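Local structure of protein-glutamine gamma-glutamyltransferase (6G49) at residues S117-Q131 and L142-V156. The protein displays transglutaminase activity in vitro, joining protein glutamine and lysine side chains, and is critical for the viability of Pseudomonas aeruginosa. Numbering follows the deposited sequence.
Sequences SQPWLFALDVAQTDQ and LQRRQPVEQRLFYRV. With PO4 (phosphate ion), chain F; PO4 (phosphate ion), chain G.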
loop_
_atom_site.group_PDB
_atom_site.type_symbol
_atom_site.label_atom_id
_atom_site.label_comp_id
_atom_site.label_asym_id
_atom_site.label_seq_id
_atom_site.Cartn_x
_atom_site.Cartn_y
_atom_site.Cartn_z
ATOM N N SER A 117 14.937 -11.799 -1.097
ATOM C CA SER A 117 15.590 -11.846 0.199
ATOM C C SER A 117 14.687 -11.301 1.306
ATOM O O SER A 117 15.178 -10.811 2.325
ATOM C CB SER A 117 16.925 -11.118 0.144
ATOM O OG SER A 117 17.809 -11.777 -0.728
ATOM N N GLN A 118 13.364 -11.401 1.138
ATOM C CA GLN A 118 12.393 -11.014 2.109
ATOM C C GLN A 118 11.315 -12.083 2.221
ATOM O O GLN A 118 11.069 -12.855 1.278
ATOM C CB GLN A 118 11.773 -9.635 1.822
ATOM C CG GLN A 118 12.756 -8.484 1.748
ATOM C CD GLN A 118 13.307 -8.114 3.110
ATOM O OE1 GLN A 118 12.963 -8.693 4.138
ATOM N NE2 GLN A 118 14.098 -7.045 3.112
ATOM N N PRO A 119 10.632 -12.213 3.362
ATOM C CA PRO A 119 9.641 -13.269 3.544
ATOM C C PRO A 119 8.182 -12.959 3.210
ATOM O O PRO A 119 7.321 -13.313 3.973
ATOM C CB PRO A 119 9.778 -13.520 5.055
ATOM C CG PRO A 119 9.998 -12.163 5.667
ATOM C CD PRO A 119 10.841 -11.450 4.624
ATOM N N TRP A 120 7.921 -12.155 2.168
ATOM C CA TRP A 120 6.603 -11.693 1.774
ATOM C C TRP A 120 6.283 -12.258 0.395
ATOM O O TRP A 120 7.151 -12.138 -0.496
ATOM C CB TRP A 120 6.533 -10.152 1.745
ATOM C CG TRP A 120 7.135 -9.594 3.003
ATOM C CD1 TRP A 120 6.863 -10.006 4.276
ATOM C CD2 TRP A 120 8.117 -8.544 3.118
ATOM N NE1 TRP A 120 7.622 -9.295 5.171
ATOM C CE2 TRP A 120 8.409 -8.401 4.498
ATOM C CE3 TRP A 120 8.777 -7.707 2.212
ATOM C CZ2 TRP A 120 9.338 -7.477 4.976
ATOM C CZ3 TRP A 120 9.734 -6.824 2.676
ATOM C CH2 TRP A 120 10.010 -6.707 4.045
ATOM N N LEU A 121 5.103 -12.848 0.228
ATOM C CA LEU A 121 4.644 -13.206 -1.111
ATOM C C LEU A 121 3.707 -12.097 -1.586
ATOM O O LEU A 121 2.878 -11.546 -0.828
ATOM C CB LEU A 121 3.919 -14.546 -1.066
ATOM C CG LEU A 121 4.729 -15.761 -0.611
ATOM C CD1 LEU A 121 4.012 -17.043 -1.000
ATOM C CD2 LEU A 121 6.144 -15.750 -1.092
ATOM N N PHE A 122 3.823 -11.776 -2.861
ATOM C CA PHE A 122 3.016 -10.725 -3.445
ATOM C C PHE A 122 1.670 -11.289 -3.902
ATOM O O PHE A 122 1.625 -12.358 -4.545
ATOM C CB PHE A 122 3.753 -10.113 -4.629
ATOM C CG PHE A 122 5.188 -9.777 -4.363
ATOM C CD1 PHE A 122 5.525 -8.966 -3.295
ATOM C CD2 PHE A 122 6.215 -10.351 -5.103
ATOM C CE1 PHE A 122 6.842 -8.741 -2.981
ATOM C CE2 PHE A 122 7.524 -10.002 -4.850
ATOM C CZ PHE A 122 7.840 -9.185 -3.793
ATOM N N ALA A 123 0.575 -10.582 -3.645
ATOM C CA ALA A 123 -0.730 -11.061 -4.070
ATOM C C ALA A 123 -1.748 -9.945 -3.948
ATOM O O ALA A 123 -1.640 -9.090 -3.047
ATOM C CB ALA A 123 -1.171 -12.227 -3.205
ATOM N N LEU A 124 -2.803 -10.018 -4.759
ATOM C CA LEU A 124 -3.961 -9.131 -4.589
ATOM C C LEU A 124 -4.669 -9.482 -3.278
ATOM O O LEU A 124 -4.841 -10.636 -2.890
ATOM C CB LEU A 124 -4.953 -9.320 -5.739
ATOM C CG LEU A 124 -4.417 -9.207 -7.157
ATOM C CD1 LEU A 124 -5.528 -9.569 -8.123
ATOM C CD2 LEU A 124 -3.881 -7.799 -7.484
ATOM N N ASP A 125 -5.073 -8.433 -2.553
ATOM C CA ASP A 125 -5.832 -8.608 -1.309
ATOM C C ASP A 125 -7.214 -9.190 -1.662
ATOM O O ASP A 125 -7.712 -8.970 -2.749
ATOM C CB ASP A 125 -5.946 -7.240 -0.604
ATOM C CG ASP A 125 -6.188 -7.260 0.891
ATOM O OD1 ASP A 125 -5.655 -8.137 1.561
ATOM O OD2 ASP A 125 -6.890 -6.331 1.374
ATOM N N VAL A 126 -7.830 -10.011 -0.761
ATOM C CA VAL A 126 -7.250 -10.745 0.325
ATOM C C VAL A 126 -6.852 -12.112 -0.255
ATOM O O VAL A 126 -7.696 -12.788 -0.892
ATOM C CB VAL A 126 -8.246 -10.932 1.477
ATOM C CG1 VAL A 126 -7.737 -11.928 2.490
ATOM C CG2 VAL A 126 -8.533 -9.601 2.155
ATOM N N ALA A 127 -5.624 -12.521 0.008
ATOM C CA ALA A 127 -5.046 -13.672 -0.662
ATOM C C ALA A 127 -5.024 -14.908 0.229
ATOM O O ALA A 127 -4.820 -14.874 1.442
ATOM C CB ALA A 127 -3.636 -13.398 -1.113
ATOM N N GLN A 128 -5.140 -16.060 -0.471
ATOM C CA GLN A 128 -4.832 -17.401 0.030
ATOM C C GLN A 128 -3.893 -18.097 -0.973
ATOM O O GLN A 128 -4.015 -17.822 -2.178
ATOM C CB GLN A 128 -6.114 -18.236 0.168
ATOM C CG GLN A 128 -7.170 -17.564 1.010
ATOM C CD GLN A 128 -6.915 -17.693 2.481
ATOM O OE1 GLN A 128 -7.542 -18.546 3.111
ATOM N NE2 GLN A 128 -6.041 -16.833 3.043
ATOM N N THR A 129 -2.947 -18.921 -0.507
ATOM C CA THR A 129 -2.015 -19.573 -1.424
ATOM C C THR A 129 -1.997 -21.059 -1.087
ATOM O O THR A 129 -2.514 -21.488 -0.052
ATOM C CB THR A 129 -0.571 -19.041 -1.366
ATOM O OG1 THR A 129 0.105 -19.604 -0.243
ATOM C CG2 THR A 129 -0.538 -17.522 -1.306
ATOM N N ASP A 130 -1.341 -21.804 -1.964
ATOM C CA ASP A 130 -1.089 -23.222 -1.736
ATOM C C ASP A 130 0.238 -23.489 -1.011
ATOM O O ASP A 130 0.722 -24.641 -0.982
ATOM C CB ASP A 130 -1.091 -23.949 -3.086
ATOM C CG ASP A 130 0.081 -23.606 -4.000
ATOM O OD1 ASP A 130 0.716 -22.513 -3.884
ATOM O OD2 ASP A 130 0.398 -24.433 -4.878
ATOM N N GLN A 131 0.901 -22.458 -0.494
ATOM C CA GLN A 131 2.184 -22.583 0.152
ATOM C C GLN A 131 1.946 -22.860 1.636
ATOM O O GLN A 131 1.411 -21.997 2.341
ATOM C CB GLN A 131 3.031 -21.334 -0.066
ATOM C CG GLN A 131 3.327 -21.039 -1.524
ATOM C CD GLN A 131 4.044 -22.162 -2.225
ATOM O OE1 GLN A 131 3.449 -22.857 -3.081
ATOM N NE2 GLN A 131 5.305 -22.340 -1.876
ATOM N N LEU A 142 0.941 -11.739 3.317
ATOM C CA LEU A 142 1.411 -13.119 3.329
ATOM C C LEU A 142 2.870 -13.171 3.807
ATOM O O LEU A 142 3.749 -12.622 3.181
ATOM C CB LEU A 142 1.306 -13.637 1.877
ATOM C CG LEU A 142 -0.084 -13.750 1.281
ATOM C CD1 LEU A 142 0.040 -14.024 -0.202
ATOM C CD2 LEU A 142 -0.872 -14.844 1.965
ATOM N N GLN A 143 3.101 -13.837 4.944
ATOM C CA GLN A 143 4.405 -13.953 5.544
ATOM C C GLN A 143 4.840 -15.417 5.387
ATOM O O GLN A 143 4.156 -16.326 5.900
ATOM C CB GLN A 143 4.384 -13.550 7.027
ATOM C CG GLN A 143 5.786 -13.538 7.684
ATOM C CD GLN A 143 6.528 -12.195 7.630
ATOM O OE1 GLN A 143 6.091 -11.171 7.058
ATOM N NE2 GLN A 143 7.718 -12.163 8.234
ATOM N N ARG A 144 5.975 -15.608 4.753
ATOM C CA ARG A 144 6.631 -16.902 4.582
ATOM C C ARG A 144 7.572 -17.148 5.773
ATOM O O ARG A 144 8.073 -16.221 6.375
ATOM C CB ARG A 144 7.415 -16.893 3.282
ATOM C CG ARG A 144 7.838 -18.265 2.782
ATOM C CD ARG A 144 8.392 -18.106 1.374
ATOM N NE ARG A 144 8.863 -19.369 0.791
ATOM C CZ ARG A 144 10.135 -19.714 0.662
ATOM N NH1 ARG A 144 11.106 -18.946 1.115
ATOM N NH2 ARG A 144 10.450 -20.819 0.015
ATOM N N ARG A 145 7.799 -18.429 6.105
ATOM C CA ARG A 145 8.621 -18.720 7.279
ATOM C C ARG A 145 10.091 -18.335 7.028
ATOM O O ARG A 145 10.796 -18.035 7.983
ATOM C CB ARG A 145 8.419 -20.167 7.747
ATOM C CG ARG A 145 7.780 -20.286 9.130
ATOM C CD ARG A 145 6.410 -19.634 9.315
ATOM N NE ARG A 145 6.412 -18.201 9.656
ATOM C CZ ARG A 145 5.350 -17.501 10.068
ATOM N NH1 ARG A 145 5.452 -16.199 10.273
ATOM N NH2 ARG A 145 4.190 -18.100 10.275
ATOM N N GLN A 146 10.556 -18.331 5.779
ATOM C CA GLN A 146 11.884 -17.933 5.437
ATOM C C GLN A 146 11.830 -16.950 4.285
ATOM O O GLN A 146 10.930 -17.015 3.419
ATOM C CB GLN A 146 12.687 -19.154 4.984
ATOM C CG GLN A 146 12.900 -20.124 6.130
ATOM C CD GLN A 146 13.869 -21.176 5.673
ATOM O OE1 GLN A 146 13.553 -21.979 4.802
ATOM N NE2 GLN A 146 15.071 -21.121 6.221
ATOM N N PRO A 147 12.877 -16.136 4.122
ATOM C CA PRO A 147 12.922 -15.212 3.003
ATOM C C PRO A 147 13.007 -15.953 1.671
ATOM O O PRO A 147 13.580 -17.043 1.583
ATOM C CB PRO A 147 14.204 -14.411 3.196
ATOM C CG PRO A 147 14.594 -14.638 4.623
ATOM C CD PRO A 147 14.041 -15.999 5.019
ATOM N N VAL A 148 12.506 -15.311 0.615
ATOM C CA VAL A 148 12.545 -15.927 -0.718
ATOM C C VAL A 148 13.909 -15.668 -1.342
ATOM O O VAL A 148 14.211 -14.542 -1.788
ATOM C CB VAL A 148 11.394 -15.401 -1.599
ATOM C CG1 VAL A 148 11.424 -16.088 -2.950
ATOM C CG2 VAL A 148 10.063 -15.646 -0.942
ATOM N N GLU A 149 14.761 -16.720 -1.350
ATOM C CA GLU A 149 16.126 -16.604 -1.841
ATOM C C GLU A 149 16.337 -17.364 -3.153
ATOM O O GLU A 149 17.391 -17.216 -3.755
ATOM C CB GLU A 149 17.125 -17.142 -0.815
ATOM C CG GLU A 149 17.015 -16.451 0.550
ATOM C CD GLU A 149 17.536 -15.036 0.572
ATOM O OE1 GLU A 149 17.991 -14.540 -0.495
ATOM O OE2 GLU A 149 17.455 -14.394 1.666
ATOM N N GLN A 150 15.302 -18.076 -3.616
ATOM C CA GLN A 150 15.340 -18.684 -4.920
ATOM C C GLN A 150 14.010 -18.369 -5.624
ATOM O O GLN A 150 13.024 -18.127 -4.972
ATOM C CB GLN A 150 15.498 -20.186 -4.761
ATOM C CG GLN A 150 16.920 -20.587 -4.421
ATOM C CD GLN A 150 16.885 -22.035 -4.009
ATOM O OE1 GLN A 150 16.483 -22.908 -4.783
ATOM N NE2 GLN A 150 17.230 -22.272 -2.754
ATOM N N ARG A 151 14.000 -18.519 -6.943
ATOM C CA ARG A 151 12.712 -18.416 -7.662
ATOM C C ARG A 151 11.684 -19.322 -7.004
ATOM O O ARG A 151 11.968 -20.454 -6.618
ATOM C CB ARG A 151 12.886 -18.743 -9.144
ATOM C CG ARG A 151 13.694 -17.737 -9.928
ATOM C CD ARG A 151 14.057 -18.312 -11.299
ATOM N NE ARG A 151 15.369 -17.895 -11.740
ATOM C CZ ARG A 151 16.481 -18.585 -11.524
ATOM N NH1 ARG A 151 16.442 -19.849 -11.115
ATOM N NH2 ARG A 151 17.631 -17.987 -11.722
ATOM N N LEU A 152 10.421 -18.858 -6.942
ATOM C CA LEU A 152 9.386 -19.525 -6.283
ATOM C C LEU A 152 8.095 -19.450 -7.103
ATOM O O LEU A 152 7.597 -18.363 -7.408
ATOM C CB LEU A 152 9.151 -18.899 -4.903
ATOM C CG LEU A 152 8.033 -19.523 -4.086
ATOM C CD1 LEU A 152 8.381 -20.953 -3.684
ATOM C CD2 LEU A 152 7.747 -18.678 -2.840
ATOM N N PHE A 153 7.524 -20.630 -7.415
ATOM C CA PHE A 153 6.184 -20.693 -8.045
ATOM C C PHE A 153 5.147 -20.916 -6.949
ATOM O O PHE A 153 5.304 -21.742 -6.033
ATOM C CB PHE A 153 6.174 -21.874 -9.032
ATOM C CG PHE A 153 4.865 -22.052 -9.734
ATOM C CD1 PHE A 153 3.851 -22.745 -9.123
ATOM C CD2 PHE A 153 4.715 -21.610 -11.022
ATOM C CE1 PHE A 153 2.656 -22.930 -9.775
ATOM C CE2 PHE A 153 3.526 -21.855 -11.698
ATOM C CZ PHE A 153 2.494 -22.438 -11.025
ATOM N N TYR A 154 4.021 -20.204 -7.029
ATOM C CA TYR A 154 2.948 -20.428 -6.106
ATOM C C TYR A 154 1.624 -20.068 -6.746
ATOM O O TYR A 154 1.561 -19.313 -7.715
ATOM C CB TYR A 154 3.138 -19.681 -4.774
ATOM C CG TYR A 154 3.275 -18.184 -4.839
ATOM C CD1 TYR A 154 4.505 -17.610 -5.015
ATOM C CD2 TYR A 154 2.192 -17.341 -4.586
ATOM C CE1 TYR A 154 4.641 -16.228 -5.084
ATOM C CE2 TYR A 154 2.328 -15.959 -4.604
ATOM C CZ TYR A 154 3.569 -15.392 -4.812
ATOM O OH TYR A 154 3.777 -14.032 -4.865
ATOM N N ARG A 155 0.578 -20.692 -6.219
ATOM C CA ARG A 155 -0.784 -20.544 -6.701
ATOM C C ARG A 155 -1.573 -19.732 -5.703
ATOM O O ARG A 155 -1.430 -19.913 -4.518
ATOM C CB ARG A 155 -1.405 -21.921 -6.933
ATOM C CG ARG A 155 -0.506 -22.846 -7.737
ATOM C CD ARG A 155 -1.224 -24.122 -8.136
ATOM N NE ARG A 155 -2.540 -23.807 -8.659
ATOM C CZ ARG A 155 -2.845 -23.767 -9.948
ATOM N NH1 ARG A 155 -1.931 -24.051 -10.868
ATOM N NH2 ARG A 155 -4.076 -23.454 -10.318
ATOM N N VAL A 156 -2.410 -18.843 -6.210
ATOM C CA VAL A 156 -3.151 -17.880 -5.379
ATOM C C VAL A 156 -4.638 -17.881 -5.758
ATOM O O VAL A 156 -4.954 -17.907 -6.946
ATOM C CB VAL A 156 -2.587 -16.462 -5.539
ATOM C CG1 VAL A 156 -3.253 -15.485 -4.573
ATOM C CG2 VAL A 156 -1.051 -16.452 -5.397
HETATM P P PO4 F . 14.233 -20.627 0.071
HETATM O O1 PO4 F . 14.434 -20.307 1.549
HETATM O O2 PO4 F . 13.863 -19.416 -0.774
HETATM O O3 PO4 F . 15.524 -21.075 -0.591
HETATM O O4 PO4 F . 13.206 -21.763 0.081
HETATM P P PO4 G . 14.549 -15.839 -14.742
HETATM O O1 PO4 G . 13.460 -14.800 -14.736
HETATM O O2 PO4 G . 15.585 -15.368 -15.753
HETATM O O3 PO4 G . 15.259 -15.929 -13.381
HETATM O O4 PO4 G . 13.926 -17.158 -15.234
HETATM O O HOH W 1 9.022 -9.548 7.848
HETATM O O HOH W 2 1.380 -10.132 0.953
#
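The phenol ring of Y154 has L121 CD1 over one face and the carbonyl oxygen of F122 at its edge. L121 sets CD1 3.9 Å from the ring centroid, 4° off the normal, a CH-pi contact, while the hydroxyl gives a 2.7 Å bond from Y154 OH to F122 O, in the carbonyl plane on a lone pair. With chi1 at 58°, the ring of Y154 sits between its own backbone N and carbonyl carbon, which places it against L121 CD1 with its hydroxyl at F122 O. The indole of W120 carries Q118 CB and P119 CD over one face; at its edge, in plane, lies Q143 OE1, which is hydrogen-bonded to H141, and a water joins W120 NE1 to Q143 NE2. In this periplasmic domain the contact joins two antiparallel sheets: strand 120-124 pairs with 142-144 in one, 127-129 with 152-158 in the other. Between them L142 and T129 reach tip to tip, L142 CD1 lying 3.7 Å from T129 CG2 and also touching A123 and A127. Further out, R155 N donates to D130 OD1 at 3.0 Å, from above the carboxylate plane. Near the start of 117-131, S117 OG donates to E149 OE1 at 2.8 Å, and R144, extended from CG to NE, donates from NH2 to O4 of a phosphate ion, probably from the crystallisation liquor, at 2.9 Å.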